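Lmo1076 protein (Listeria monocytogenes serovar 1/2a, PDB 5JQC) is a putative secreted autolysin, possibly an amidase acting on the cell wall, represented here by a piece holding three SH3-like GW domains. Local coordinates at residues K21-A27 / D62-E68; N107-T113 / Q141-I147; R192-A197 / M254-F259; Y96-A100 / V124-V128; G40-T44 / T71-W76. All coordinates share one frame; numbering follows the deposited sequence. Where two conformers were deposited one is given.

Contact 1: K21-A27 / D62-E68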
# COMPACT_ATOMS: atom_id res chain seq x y z
N LYS A 21 16.24 -6.44 26.44
CA LYS A 21 16.25 -6.86 25.05
C LYS A 21 16.42 -5.65 24.15
O LYS A 21 15.95 -4.55 24.45
CB LYS A 21 14.97 -7.61 24.66
CG LYS A 21 13.71 -6.76 24.69
CD LYS A 21 12.52 -7.57 24.25
CE LYS A 21 11.21 -6.93 24.74
NZ LYS A 21 10.02 -7.60 24.13
N ASN A 22 17.10 -5.89 23.03
CA ASN A 22 17.15 -4.92 21.95
C ASN A 22 15.85 -4.95 21.18
O ASN A 22 15.24 -6.01 20.98
CB ASN A 22 18.30 -5.24 20.99
CG ASN A 22 19.64 -5.22 21.66
OD1 ASN A 22 19.87 -4.46 22.60
ND2 ASN A 22 20.56 -6.06 21.18
N VAL A 23 15.42 -3.77 20.72
CA VAL A 23 14.20 -3.61 19.95
C VAL A 23 14.47 -2.59 18.84
O VAL A 23 15.48 -1.88 18.85
CB VAL A 23 13.00 -3.17 20.83
CG1 VAL A 23 12.69 -4.24 21.85
CG2 VAL A 23 13.30 -1.83 21.49
N SER A 24 13.56 -2.53 17.87
CA SER A 24 13.60 -1.49 16.84
C SER A 24 12.19 -0.96 16.69
O SER A 24 11.31 -1.62 16.11
CB SER A 24 14.16 -2.01 15.52
OG SER A 24 14.22 -0.96 14.55
N GLU A 25 11.95 0.23 17.24
CA GLU A 25 10.63 0.84 17.25
C GLU A 25 10.77 2.34 17.07
O GLU A 25 11.76 2.94 17.49
CB GLU A 25 9.86 0.57 18.56
CG GLU A 25 9.66 -0.90 18.93
CD GLU A 25 8.73 -1.65 17.98
OE1 GLU A 25 7.85 -1.00 17.36
OE2 GLU A 25 8.88 -2.88 17.87
N ASP A 26 9.75 2.94 16.47
CA ASP A 26 9.57 4.38 16.49
C ASP A 26 8.52 4.73 17.53
O ASP A 26 7.56 3.98 17.74
CB ASP A 26 9.17 4.90 15.12
CG ASP A 26 10.25 4.71 14.09
OD1 ASP A 26 11.22 5.51 14.10
OD2 ASP A 26 10.16 3.74 13.30
N ALA A 27 8.69 5.87 18.18
CA ALA A 27 7.72 6.28 19.18
C ALA A 27 7.75 7.79 19.31
O ALA A 27 8.72 8.45 18.90
CB ALA A 27 7.99 5.62 20.53
N ASP A 62 9.59 12.81 17.92
CA ASP A 62 9.69 11.41 17.54
C ASP A 62 11.08 10.88 17.86
O ASP A 62 12.09 11.56 17.66
CB ASP A 62 9.38 11.24 16.05
CG ASP A 62 7.89 11.24 15.75
OD1 ASP A 62 7.09 11.55 16.67
OD2 ASP A 62 7.51 10.94 14.59
N VAL A 63 11.13 9.64 18.36
CA VAL A 63 12.37 9.04 18.81
C VAL A 63 12.41 7.60 18.33
O VAL A 63 11.40 7.04 17.89
CB VAL A 63 12.55 9.08 20.34
CG1 VAL A 63 12.75 10.51 20.82
CG2 VAL A 63 11.34 8.46 21.02
N LYS A 64 13.59 7.02 18.42
CA LYS A 64 13.83 5.62 18.12
C LYS A 64 14.05 4.88 19.43
O LYS A 64 14.78 5.37 20.30
CB LYS A 64 15.05 5.47 17.20
CG LYS A 64 14.94 6.16 15.84
CD LYS A 64 14.51 5.18 14.75
CE LYS A 64 14.61 5.79 13.36
NZ LYS A 64 14.41 4.77 12.29
N ILE A 65 13.43 3.72 19.58
CA ILE A 65 13.58 2.92 20.78
C ILE A 65 14.51 1.77 20.44
O ILE A 65 14.21 0.97 19.54
CB ILE A 65 12.24 2.42 21.32
CG1 ILE A 65 11.28 3.59 21.55
CG2 ILE A 65 12.44 1.65 22.62
CD1 ILE A 65 11.76 4.58 22.60
N LEU A 66 15.61 1.67 21.18
CA LEU A 66 16.70 0.74 20.91
C LEU A 66 16.72 -0.46 21.85
O LEU A 66 17.05 -1.57 21.42
CB LEU A 66 18.04 1.46 20.99
CG LEU A 66 18.49 2.40 19.87
CD1 LEU A 66 17.70 3.70 19.86
CD2 LEU A 66 19.98 2.68 20.04
N LYS A 67 16.41 -0.26 23.12
CA LYS A 67 16.47 -1.34 24.09
C LYS A 67 15.34 -1.15 25.09
O LYS A 67 14.84 -0.04 25.27
CB LYS A 67 17.79 -1.39 24.88
CG LYS A 67 19.08 -1.41 24.07
CD LYS A 67 20.27 -1.46 25.04
CE LYS A 67 21.60 -1.29 24.30
NZ LYS A 67 21.84 -2.40 23.34
N GLU A 68 14.95 -2.25 25.74
CA GLU A 68 14.03 -2.19 26.87
C GLU A 68 14.60 -3.05 27.98
O GLU A 68 15.22 -4.07 27.71
CB GLU A 68 12.62 -2.69 26.52
CG GLU A 68 12.06 -2.13 25.23
CD GLU A 68 10.55 -2.32 25.14
OE1 GLU A 68 10.00 -3.01 26.03
OE2 GLU A 68 9.93 -1.79 24.18

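Contact 2: N107-T113 / Q141-I147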
# COMPACT_ATOMS: atom_id res chain seq x y z
N ASN A 107 3.83 -3.83 -8.93
CA ASN A 107 3.89 -3.23 -10.26
C ASN A 107 2.53 -3.41 -10.94
O ASN A 107 2.35 -4.19 -11.87
CB ASN A 107 5.01 -3.84 -11.11
CG ASN A 107 5.05 -3.27 -12.52
OD1 ASN A 107 4.79 -2.08 -12.71
ND2 ASN A 107 5.35 -4.12 -13.51
N LEU A 108 1.54 -2.64 -10.50
CA LEU A 108 0.19 -2.74 -11.02
C LEU A 108 -0.22 -1.41 -11.62
O LEU A 108 0.39 -0.37 -11.34
CB LEU A 108 -0.81 -3.12 -9.91
CG LEU A 108 -0.35 -4.29 -9.04
CD1 LEU A 108 -1.32 -4.54 -7.89
CD2 LEU A 108 -0.21 -5.51 -9.93
N THR A 109 -1.26 -1.45 -12.44
CA THR A 109 -1.93 -0.23 -12.85
C THR A 109 -3.42 -0.38 -12.66
O THR A 109 -3.96 -1.50 -12.67
CB THR A 109 -1.62 0.15 -14.31
OG1 THR A 109 -2.42 -0.64 -15.20
CG2 THR A 109 -0.15 -0.07 -14.62
N GLY A 110 -4.09 0.75 -12.50
CA GLY A 110 -5.53 0.72 -12.34
C GLY A 110 -6.08 2.12 -12.42
O GLY A 110 -5.36 3.09 -12.69
N LYS A 111 -7.38 2.22 -12.19
CA LYS A 111 -8.09 3.49 -12.20
C LYS A 111 -8.56 3.79 -10.78
O LYS A 111 -9.08 2.90 -10.10
CB LYS A 111 -9.28 3.45 -13.17
CG LYS A 111 -10.17 4.69 -13.12
CD LYS A 111 -11.12 4.78 -14.31
CE LYS A 111 -10.35 4.90 -15.62
NZ LYS A 111 -11.27 5.11 -16.78
N ILE A 112 -8.34 5.02 -10.33
CA ILE A 112 -8.83 5.44 -9.02
C ILE A 112 -10.33 5.68 -9.16
O ILE A 112 -10.75 6.62 -9.83
CB ILE A 112 -8.12 6.70 -8.54
CG1 ILE A 112 -6.64 6.40 -8.32
CG2 ILE A 112 -8.80 7.21 -7.27
CD1 ILE A 112 -5.81 7.61 -8.02
N THR A 113 -11.14 4.82 -8.54
CA THR A 113 -12.58 4.92 -8.66
C THR A 113 -13.27 5.37 -7.38
O THR A 113 -14.46 5.70 -7.43
CB THR A 113 -13.17 3.58 -9.11
OG1 THR A 113 -12.48 2.50 -8.47
CG2 THR A 113 -13.07 3.43 -10.62
N GLN A 141 -9.76 11.47 -8.70
CA GLN A 141 -10.86 10.58 -8.98
C GLN A 141 -10.90 10.24 -10.47
O GLN A 141 -10.66 11.09 -11.33
CB GLN A 141 -12.17 11.22 -8.50
CG GLN A 141 -13.46 10.45 -8.77
CD GLN A 141 -13.50 9.06 -8.16
OE1 GLN A 141 -12.63 8.67 -7.38
NE2 GLN A 141 -14.53 8.31 -8.53
N ASN A 142 -11.11 8.96 -10.76
CA ASN A 142 -11.22 8.43 -12.12
C ASN A 142 -9.95 8.60 -12.95
O ASN A 142 -9.98 8.38 -14.16
CB ASN A 142 -12.42 9.03 -12.85
CG ASN A 142 -13.74 8.49 -12.33
OD1 ASN A 142 -13.87 7.30 -12.04
ND2 ASN A 142 -14.72 9.37 -12.18
N LYS A 143 -8.81 8.93 -12.33
CA LYS A 143 -7.54 8.98 -13.04
C LYS A 143 -6.86 7.61 -13.04
O LYS A 143 -7.06 6.79 -12.14
CB LYS A 143 -6.57 10.00 -12.42
CG LYS A 143 -7.04 11.44 -12.47
CD LYS A 143 -5.85 12.41 -12.57
CE LYS A 143 -6.33 13.81 -13.01
NZ LYS A 143 -5.20 14.74 -13.33
N ASP A 144 -6.04 7.38 -14.06
CA ASP A 144 -5.19 6.20 -14.08
C ASP A 144 -4.01 6.37 -13.14
O ASP A 144 -3.53 7.48 -12.91
CB ASP A 144 -4.68 5.91 -15.49
CG ASP A 144 -5.66 5.10 -16.29
OD1 ASP A 144 -6.77 4.81 -15.76
OD2 ASP A 144 -5.34 4.76 -17.44
N ALA A 145 -3.54 5.25 -12.61
CA ALA A 145 -2.47 5.30 -11.62
C ALA A 145 -1.65 4.03 -11.70
O ALA A 145 -2.14 2.97 -12.12
CB ALA A 145 -3.04 5.49 -10.21
N LYS A 146 -0.38 4.15 -11.32
CA LYS A 146 0.51 3.01 -11.20
C LYS A 146 0.68 2.70 -9.72
O LYS A 146 1.03 3.58 -8.93
CB LYS A 146 1.86 3.30 -11.86
CG LYS A 146 2.75 2.08 -11.92
CD LYS A 146 4.11 2.40 -12.52
CE LYS A 146 5.00 1.18 -12.48
NZ LYS A 146 6.43 1.52 -12.76
N ILE A 147 0.42 1.45 -9.35
CA ILE A 147 0.51 1.00 -7.97
C ILE A 147 1.88 0.37 -7.78
O ILE A 147 2.22 -0.62 -8.44
CB ILE A 147 -0.62 0.00 -7.66
CG1 ILE A 147 -1.96 0.74 -7.61
CG2 ILE A 147 -0.30 -0.77 -6.39
CD1 ILE A 147 -3.14 -0.05 -8.19

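Contact 3: R192-A197 / M254-F259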
# COMPACT_ATOMS: atom_id res chain seq x y z
N ARG A 192 -12.28 -17.82 -38.81
CA ARG A 192 -13.33 -18.44 -38.01
C ARG A 192 -14.67 -17.80 -38.35
O ARG A 192 -14.73 -16.66 -38.83
CB ARG A 192 -13.07 -18.31 -36.50
CG ARG A 192 -11.74 -18.87 -36.02
CD ARG A 192 -11.68 -20.39 -36.11
NE ARG A 192 -10.30 -20.86 -36.31
CZ ARG A 192 -9.45 -21.17 -35.33
NH1 ARG A 192 -9.82 -21.05 -34.06
NH2 ARG A 192 -8.22 -21.59 -35.62
N THR A 193 -15.74 -18.55 -38.11
CA THR A 193 -17.09 -18.03 -38.26
C THR A 193 -17.69 -17.82 -36.88
O THR A 193 -17.66 -18.72 -36.03
CB THR A 193 -17.95 -18.98 -39.10
OG1 THR A 193 -17.41 -19.07 -40.43
CG2 THR A 193 -19.39 -18.46 -39.20
N ILE A 194 -18.21 -16.62 -36.65
CA ILE A 194 -18.84 -16.29 -35.37
C ILE A 194 -20.23 -16.91 -35.33
O ILE A 194 -21.02 -16.78 -36.27
CB ILE A 194 -18.91 -14.76 -35.19
CG1 ILE A 194 -17.51 -14.17 -35.01
CG2 ILE A 194 -19.78 -14.41 -34.00
CD1 ILE A 194 -17.52 -12.67 -34.94
N LEU A 195 -20.53 -17.60 -34.23
CA LEU A 195 -21.84 -18.19 -34.00
C LEU A 195 -22.23 -17.94 -32.55
O LEU A 195 -21.45 -18.24 -31.64
CB LEU A 195 -21.84 -19.69 -34.34
CG LEU A 195 -21.63 -20.13 -35.80
CD1 LEU A 195 -21.43 -21.64 -35.91
CD2 LEU A 195 -22.77 -19.66 -36.71
N ASN A 196 -23.42 -17.38 -32.36
CA ASN A 196 -24.00 -17.02 -31.05
C ASN A 196 -22.97 -16.29 -30.17
O ASN A 196 -22.42 -16.83 -29.20
CB ASN A 196 -24.58 -18.25 -30.34
CG ASN A 196 -26.09 -18.11 -30.05
OD1 ASN A 196 -26.63 -17.00 -29.96
ND2 ASN A 196 -26.77 -19.25 -29.92
N ALA A 197 -22.74 -15.03 -30.54
CA ALA A 197 -21.87 -14.13 -29.80
C ALA A 197 -22.66 -13.04 -29.07
O ALA A 197 -22.06 -12.06 -28.61
CB ALA A 197 -20.85 -13.49 -30.74
N MSE A 254 -12.65 -9.93 -28.77
CA MSE A 254 -13.81 -10.64 -28.21
C MSE A 254 -13.41 -11.98 -27.64
O MSE A 254 -12.46 -12.61 -28.11
CB MSE A 254 -14.90 -10.83 -29.27
CG MSE A 254 -16.23 -11.32 -28.70
SE MSE A 254 -17.67 -10.96 -29.95
CE MSE A 254 -16.93 -11.90 -31.49
N ASP A 255 -14.14 -12.39 -26.61
CA ASP A 255 -13.91 -13.67 -25.96
C ASP A 255 -13.82 -14.79 -26.99
O ASP A 255 -14.56 -14.80 -27.97
CB ASP A 255 -15.03 -13.96 -24.96
CG ASP A 255 -14.73 -15.16 -24.09
OD1 ASP A 255 -14.96 -16.30 -24.56
OD2 ASP A 255 -14.25 -14.97 -22.95
N TYR A 256 -12.91 -15.74 -26.75
CA TYR A 256 -12.64 -16.77 -27.76
C TYR A 256 -13.84 -17.69 -27.97
O TYR A 256 -13.96 -18.29 -29.05
CB TYR A 256 -11.41 -17.60 -27.37
CG TYR A 256 -11.74 -18.65 -26.36
CD1 TYR A 256 -11.89 -18.32 -25.02
CD2 TYR A 256 -11.93 -19.98 -26.74
CE1 TYR A 256 -12.21 -19.28 -24.08
CE2 TYR A 256 -12.24 -20.95 -25.80
CZ TYR A 256 -12.38 -20.60 -24.47
OH TYR A 256 -12.70 -21.55 -23.52
N ARG A 257 -14.71 -17.83 -26.98
CA ARG A 257 -15.86 -18.72 -27.14
C ARG A 257 -16.85 -18.21 -28.18
O ARG A 257 -17.65 -19.01 -28.69
CB ARG A 257 -16.56 -18.93 -25.80
CG ARG A 257 -15.70 -19.65 -24.78
CD ARG A 257 -16.25 -19.51 -23.38
NE ARG A 257 -16.39 -18.11 -22.95
CZ ARG A 257 -16.62 -17.72 -21.69
NH1 ARG A 257 -16.72 -18.63 -20.73
NH2 ARG A 257 -16.73 -16.43 -21.39
N ALA A 258 -16.81 -16.93 -28.53
CA ALA A 258 -17.70 -16.41 -29.56
C ALA A 258 -17.38 -16.96 -30.95
O ALA A 258 -18.19 -16.79 -31.86
CB ALA A 258 -17.64 -14.88 -29.58
N PHE A 259 -16.23 -17.61 -31.11
CA PHE A 259 -15.74 -18.09 -32.41
C PHE A 259 -15.88 -19.61 -32.52
O PHE A 259 -14.96 -20.31 -32.96
CB PHE A 259 -14.28 -17.67 -32.63
CG PHE A 259 -14.05 -16.18 -32.54
CD1 PHE A 259 -13.82 -15.56 -31.32
CD2 PHE A 259 -14.06 -15.39 -33.68
CE1 PHE A 259 -13.62 -14.18 -31.24
CE2 PHE A 259 -13.85 -14.02 -33.61
CZ PHE A 259 -13.63 -13.42 -32.39

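Contact 4: Y96-A100 / V124-V128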
# COMPACT_ATOMS: atom_id res chain seq x y z
N TYR A 96 4.26 4.26 21.17
CA TYR A 96 4.91 3.58 20.05
C TYR A 96 4.04 3.68 18.81
O TYR A 96 2.82 3.52 18.86
CB TYR A 96 5.15 2.10 20.36
CG TYR A 96 6.27 1.79 21.32
CD1 TYR A 96 6.71 2.73 22.26
CD2 TYR A 96 6.89 0.55 21.30
CE1 TYR A 96 7.73 2.43 23.13
CE2 TYR A 96 7.92 0.24 22.17
CZ TYR A 96 8.34 1.18 23.09
OH TYR A 96 9.36 0.89 23.96
N TYR A 97 4.69 3.94 17.67
CA TYR A 97 4.00 3.88 16.39
C TYR A 97 3.85 2.42 15.95
O TYR A 97 4.80 1.64 16.05
CB TYR A 97 4.75 4.65 15.32
CG TYR A 97 4.72 6.15 15.47
CD1 TYR A 97 3.59 6.88 15.16
CD2 TYR A 97 5.85 6.84 15.89
CE1 TYR A 97 3.57 8.26 15.28
CE2 TYR A 97 5.84 8.22 16.01
CZ TYR A 97 4.70 8.92 15.71
OH TYR A 97 4.72 10.28 15.85
N PRO A 98 2.67 2.03 15.48
CA PRO A 98 2.52 0.71 14.88
C PRO A 98 3.26 0.66 13.55
O PRO A 98 3.47 1.69 12.91
CB PRO A 98 1.01 0.60 14.67
CG PRO A 98 0.63 2.01 14.38
CD PRO A 98 1.45 2.83 15.35
N LYS A 99 3.64 -0.54 13.13
CA LYS A 99 4.30 -0.74 11.85
C LYS A 99 3.34 -1.39 10.86
O LYS A 99 2.46 -2.17 11.24
CB LYS A 99 5.54 -1.62 12.00
CG LYS A 99 6.65 -1.04 12.90
CD LYS A 99 7.76 -2.08 13.13
CE LYS A 99 8.93 -1.50 13.90
NZ LYS A 99 9.99 -2.52 14.15
N ALA A 100 3.49 -1.04 9.58
CA ALA A 100 2.73 -1.69 8.53
C ALA A 100 3.20 -3.13 8.39
O ALA A 100 4.39 -3.42 8.50
CB ALA A 100 2.91 -0.97 7.20
N VAL A 124 1.53 4.69 5.05
CA VAL A 124 0.48 3.86 5.63
C VAL A 124 -0.01 4.57 6.89
O VAL A 124 0.81 4.95 7.74
CB VAL A 124 0.98 2.43 5.92
CG1 VAL A 124 -0.12 1.62 6.56
CG2 VAL A 124 1.45 1.78 4.66
N PRO A 125 -1.30 4.83 7.02
CA PRO A 125 -1.77 5.68 8.12
C PRO A 125 -1.50 5.06 9.48
O PRO A 125 -1.65 3.85 9.67
CB PRO A 125 -3.27 5.82 7.85
CG PRO A 125 -3.60 4.85 6.75
CD PRO A 125 -2.35 4.55 6.02
N GLY A 126 -1.10 5.90 10.43
CA GLY A 126 -0.78 5.51 11.79
C GLY A 126 0.69 5.17 11.99
O GLY A 126 1.17 5.20 13.13
N THR A 127 1.40 4.86 10.91
CA THR A 127 2.81 4.56 11.04
C THR A 127 3.60 5.86 11.21
O THR A 127 3.06 6.97 11.10
CB THR A 127 3.31 3.78 9.82
OG1 THR A 127 3.16 4.58 8.64
CG2 THR A 127 2.48 2.51 9.65
N VAL A 128 4.89 5.72 11.49
CA VAL A 128 5.71 6.89 11.78
C VAL A 128 5.89 7.70 10.50
O VAL A 128 6.10 7.15 9.42
CB VAL A 128 7.05 6.46 12.41
CG1 VAL A 128 7.92 5.72 11.40
CG2 VAL A 128 7.78 7.68 12.98

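Contact 5: G40-T44 / T71-W76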
# COMPACT_ATOMS: atom_id res chain seq x y z
N GLY A 40 21.16 4.85 32.65
CA GLY A 40 20.85 3.45 32.55
C GLY A 40 19.44 3.19 33.04
O GLY A 40 18.74 4.12 33.42
N ILE A 41 19.02 1.92 33.00
CA ILE A 41 17.75 1.55 33.59
C ILE A 41 17.71 2.07 35.02
O ILE A 41 18.64 1.84 35.80
CB ILE A 41 17.58 0.02 33.55
CG1 ILE A 41 17.60 -0.48 32.10
CG2 ILE A 41 16.29 -0.40 34.22
CD1 ILE A 41 17.88 -1.97 31.99
N TYR A 42 16.62 2.75 35.37
CA TYR A 42 16.56 3.50 36.62
C TYR A 42 16.92 2.65 37.83
O TYR A 42 16.48 1.50 37.97
CB TYR A 42 15.18 4.09 36.79
CG TYR A 42 14.95 4.75 38.13
CD1 TYR A 42 15.64 5.91 38.47
CD2 TYR A 42 14.03 4.24 39.03
CE1 TYR A 42 15.43 6.53 39.69
CE2 TYR A 42 13.80 4.85 40.26
CZ TYR A 42 14.50 6.00 40.58
OH TYR A 42 14.29 6.62 41.80
N ASN A 43 17.77 3.22 38.69
CA ASN A 43 18.07 2.69 40.02
C ASN A 43 18.69 1.29 39.97
O ASN A 43 18.45 0.44 40.83
CB ASN A 43 16.83 2.70 40.92
CG ASN A 43 17.20 2.51 42.39
OD1 ASN A 43 18.24 3.00 42.82
ND2 ASN A 43 16.37 1.78 43.14
N THR A 44 19.51 1.05 38.94
CA THR A 44 20.27 -0.18 38.83
C THR A 44 21.74 0.00 39.20
O THR A 44 22.44 -0.99 39.43
CB THR A 44 20.16 -0.74 37.41
OG1 THR A 44 20.58 0.26 36.48
CG2 THR A 44 18.71 -1.09 37.11
N THR A 71 12.73 -3.72 35.75
CA THR A 71 13.03 -4.00 37.14
C THR A 71 11.72 -4.12 37.89
O THR A 71 10.65 -3.90 37.31
CB THR A 71 13.88 -2.90 37.80
OG1 THR A 71 13.02 -1.83 38.19
CG2 THR A 71 14.92 -2.36 36.85
N SER A 72 11.79 -4.40 39.18
CA SER A 72 10.60 -4.43 40.02
C SER A 72 9.78 -3.14 39.96
O SER A 72 8.58 -3.16 40.27
CB SER A 72 11.03 -4.74 41.44
OG SER A 72 9.92 -4.91 42.29
N ARG A 73 10.37 -2.02 39.55
CA ARG A 73 9.62 -0.77 39.56
C ARG A 73 8.99 -0.41 38.22
O ARG A 73 8.17 0.51 38.19
CB ARG A 73 10.52 0.39 40.00
CG ARG A 73 11.00 0.27 41.44
CD ARG A 73 12.02 1.36 41.73
NE ARG A 73 12.62 1.17 43.05
CZ ARG A 73 12.08 1.64 44.18
NH1 ARG A 73 12.67 1.43 45.34
NH2 ARG A 73 10.95 2.32 44.14
N GLY A 74 9.33 -1.09 37.12
CA GLY A 74 8.72 -0.80 35.83
C GLY A 74 9.65 -1.18 34.69
O GLY A 74 10.63 -1.91 34.89
N THR A 75 9.33 -0.67 33.50
CA THR A 75 10.09 -0.91 32.28
C THR A 75 10.71 0.39 31.82
O THR A 75 10.01 1.40 31.67
CB THR A 75 9.21 -1.49 31.17
OG1 THR A 75 8.74 -2.78 31.56
CG2 THR A 75 10.01 -1.64 29.88
N TRP A 76 12.03 0.38 31.60
CA TRP A 76 12.75 1.53 31.06
C TRP A 76 13.25 1.20 29.66
O TRP A 76 13.70 0.08 29.40
CB TRP A 76 13.92 1.91 32.00
CG TRP A 76 13.43 2.75 33.12
CD1 TRP A 76 13.43 4.11 33.19
CD2 TRP A 76 12.77 2.29 34.31
NE1 TRP A 76 12.84 4.53 34.35
CE2 TRP A 76 12.42 3.43 35.06
CE3 TRP A 76 12.45 1.02 34.81
CZ2 TRP A 76 11.78 3.34 36.29
CZ3 TRP A 76 11.81 0.94 36.04
CH2 TRP A 76 11.48 2.09 36.76
O HOH W 1 14.11 0.23 39.03

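Contact 1: K21-A27 / D62-E68
A beta bulge interrupts the antiparallel pairing of 21-27 with 62-68 in the first GW domain: Val23 and Ser24 together lie opposite Leu66. Val23 N donates to Leu66 O (2.8 Å) from above the carbonyl plane. Past the bulge, Ile65 N gives Glu25 O an almost straight bond (175°), while the return bond from Glu25 N is weak. On one face Asn22 and Lys67 lie side by side, and a bend at the last lysine torsion (chi4 -63°) swings NZ to 2.9 Å from Asn22 OD1. Lys64 likewise runs alongside Asp26, its CD and CE passing OD1 of that aspartate, but NZ and OD1 form only a long salt bridge of 3.7 Å. On the other face Ile65 meets Val23 through their CG2 methyls (3.8 Å) and Ala27 CB through its CG1 (4.0 Å). Glu68 turns its carboxylate to Lys91 and Tyr96. Within the five-stranded sheet, strand 74-81 flanks 62-71 and strand 94-96 flanks 19-29, with Tyr96 packing on Ile65 and Ala27.

Contact 2: N107-T113 / Q141-I147
Gln141 opens the segment by reaching back to Thr113. With CG trans to its own backbone N (chi1 177°) and a bend at chi2, the side chain curls so that NE2 donates to Thr113 O, in one of the two conformers of Thr113, at 2.8 Å. That acceptor lies in the plane of the Gln141 amide, yet the amide nitrogen sits above the Thr113 carbonyl plane. After Asn142, Lys143 O receives Ile112 N at 2.8 Å, which ties the loop to the end of strand 103-112 before regular pairing begins. Asp144 faces Lys111 in a non-hydrogen-bonded pair: Lys111 CE passes Asp144 OD1 at 3.6 Å, but the ammonium goes on to Ser211 and the carboxylate to Tyr179. Ala145 exchanges two backbone bonds with Gly110, and its CB meets Ile112 CD1 at 4.1 Å. Lys146 stretches out fully, CE coming to 3.3 Å from Asn107 OD1. At Ile147 a second pair of backbone bonds joins Leu108, and the CB atoms of Ile147 and Leu108 touch at 3.9 Å. Ile147 and Ile112 lie against Phe176 of strand 176-178, which flanks 103-112 in the sheet of the second GW domain. Strand 156-163 covers the far edge of 144-153 and adds Tyr159 against Ile147 and Phe161 against Ile112.

Contact 3: R192-A197 / M254-F259
Ile194 and Phe259 run side by side, pointing the same way, whereas Ile194 and Met254, present as selenomethionine, come tip to tip. Ile194 CG1 stands trans to the carbonyl carbon (chi1 -68°), and from there it reaches the Phe259 ring obliquely, 3.9 Å from CD2. Further along the same branch, Ile194 CD1 touches Met254 CE at 3.6 Å; a bend at the last selenomethionine torsion (chi3 56°) turns that methyl to it. Arg192 CB approaches the same phenylalanine ring, also obliquely. Ala197 CB meets Ala258 CB at 3.7 Å and the selenium of Met254 at 4.1 Å. The polar link between the segments is slight: Leu195 N makes a weak bond to Ala258 O (3.4 Å). Within the second segment Asp255 OD1 takes Arg257 N in an Asx turn and Arg257 NE in a salt bridge from the opposite face of its plane. Cohesion between residues 192-197 and the C-terminal turn of the third GW domain therefore rests mainly on apolar packing.

Contact 4: Y96-A100 / V124-V128
Val124 O is gripped twice by Thr127, by its OG1 at 2.5 Å, in the carbonyl plane on a lone pair, and by its backbone N at 3.2 Å. The two bonds close a type II turn, with Gly126 at the third position, where its positive phi suits glycine. The torsion that sends Thr127 OG1 back into the turn (chi1 63°) leaves CG2 trans to the carbonyl carbon, where it meets Ala100 N and Pro98 O of the other segment. Both methyls of Val124 reach Ala100 CB, each at 4.0 Å. At the other end of the contact Val128 covers one face of the Tyr97 ring: its CA makes a CH-pi contact 4.0 Å from the ring centroid, and its CG2 touches CD2 of the tyrosine at 3.6 Å. Gly126 O comes instead to the ring edge, near its plane, and to Pro98 CD at 3.3 Å. Polar bonds tie this segment to the first domain, Tyr97 OH to Asp62 and Lys99 NZ to Ser24 O. Between residues 97-100 and the turn the chemistry is apolar packing plus weak C-H donors, such as Thr127 CA to Pro98 O, which suggests that the turn is seated there mainly by close fit.

Contact 5: G40-T44 / T71-W76
Tyr42 CB sits over one face of the Trp76 indole, 3.3 Å from CE2, in a CH-pi contact with the five-membered ring. The two side chains lie side by side, pointing the same way, and their ring planes meet obliquely at 32°. Placing the tyrosine CG trans to its backbone N (chi1 173°) carries the phenol along the indole toward CZ2. Beside it Ile41 CG2 touches Trp76 CB at 4.0 Å and Thr71 CG2 at 3.6 Å, and Thr44 CG2 joins the same methyl of Thr71. Arg73 CD comes to the edge of the Tyr42 ring, while Asn43 CB covers the centre of one face. A bridging water links the segments, donating to Tyr42 O (2.9 Å) and accepting from Thr71 OG1.

What holds these groups in place lies one step out. Residues 41-44 form a type II turn whose ends are tied by Thr44 OG1 donating to Ile41 O at 2.6 Å. Across from it, Thr71 OG1 takes Arg73 N at 3.0 Å in an ST turn within the type I turn of 71-74. Asp15 gathers the polar ends of Asn43 and Arg73, and Tyr38 meets the Tyr42 ring. The contact thus rests a long loop on the hairpin between strands 62-71 and 74-81, with Trp88 of the adjoining strand 84-90 packed against Trp76 and Ile41.

Overall arrangement
The five contacts are spread over three GW domains in series. Contacts 1 and 5 belong to the first domain, alternate in sequence and both reach its sheet, through the neighbouring strands 62-71 and 74-81, with centres about 16 Å apart; contact 2 lies in the second domain and contact 3 in the third. Contact 4 sits at the first junction, its centre about 14 Å from contact 1, and touches it where Val128 packs on Asp26; its segments alternate along the chain with those of contact 2. Contact 2 is about 36 Å from contact 1 and 31 Å from contact 3, centre to centre. The centres of contacts 3 and 5 are about 76 Å apart, consistent with an elongated arrangement of separate domains, each with its own sheet.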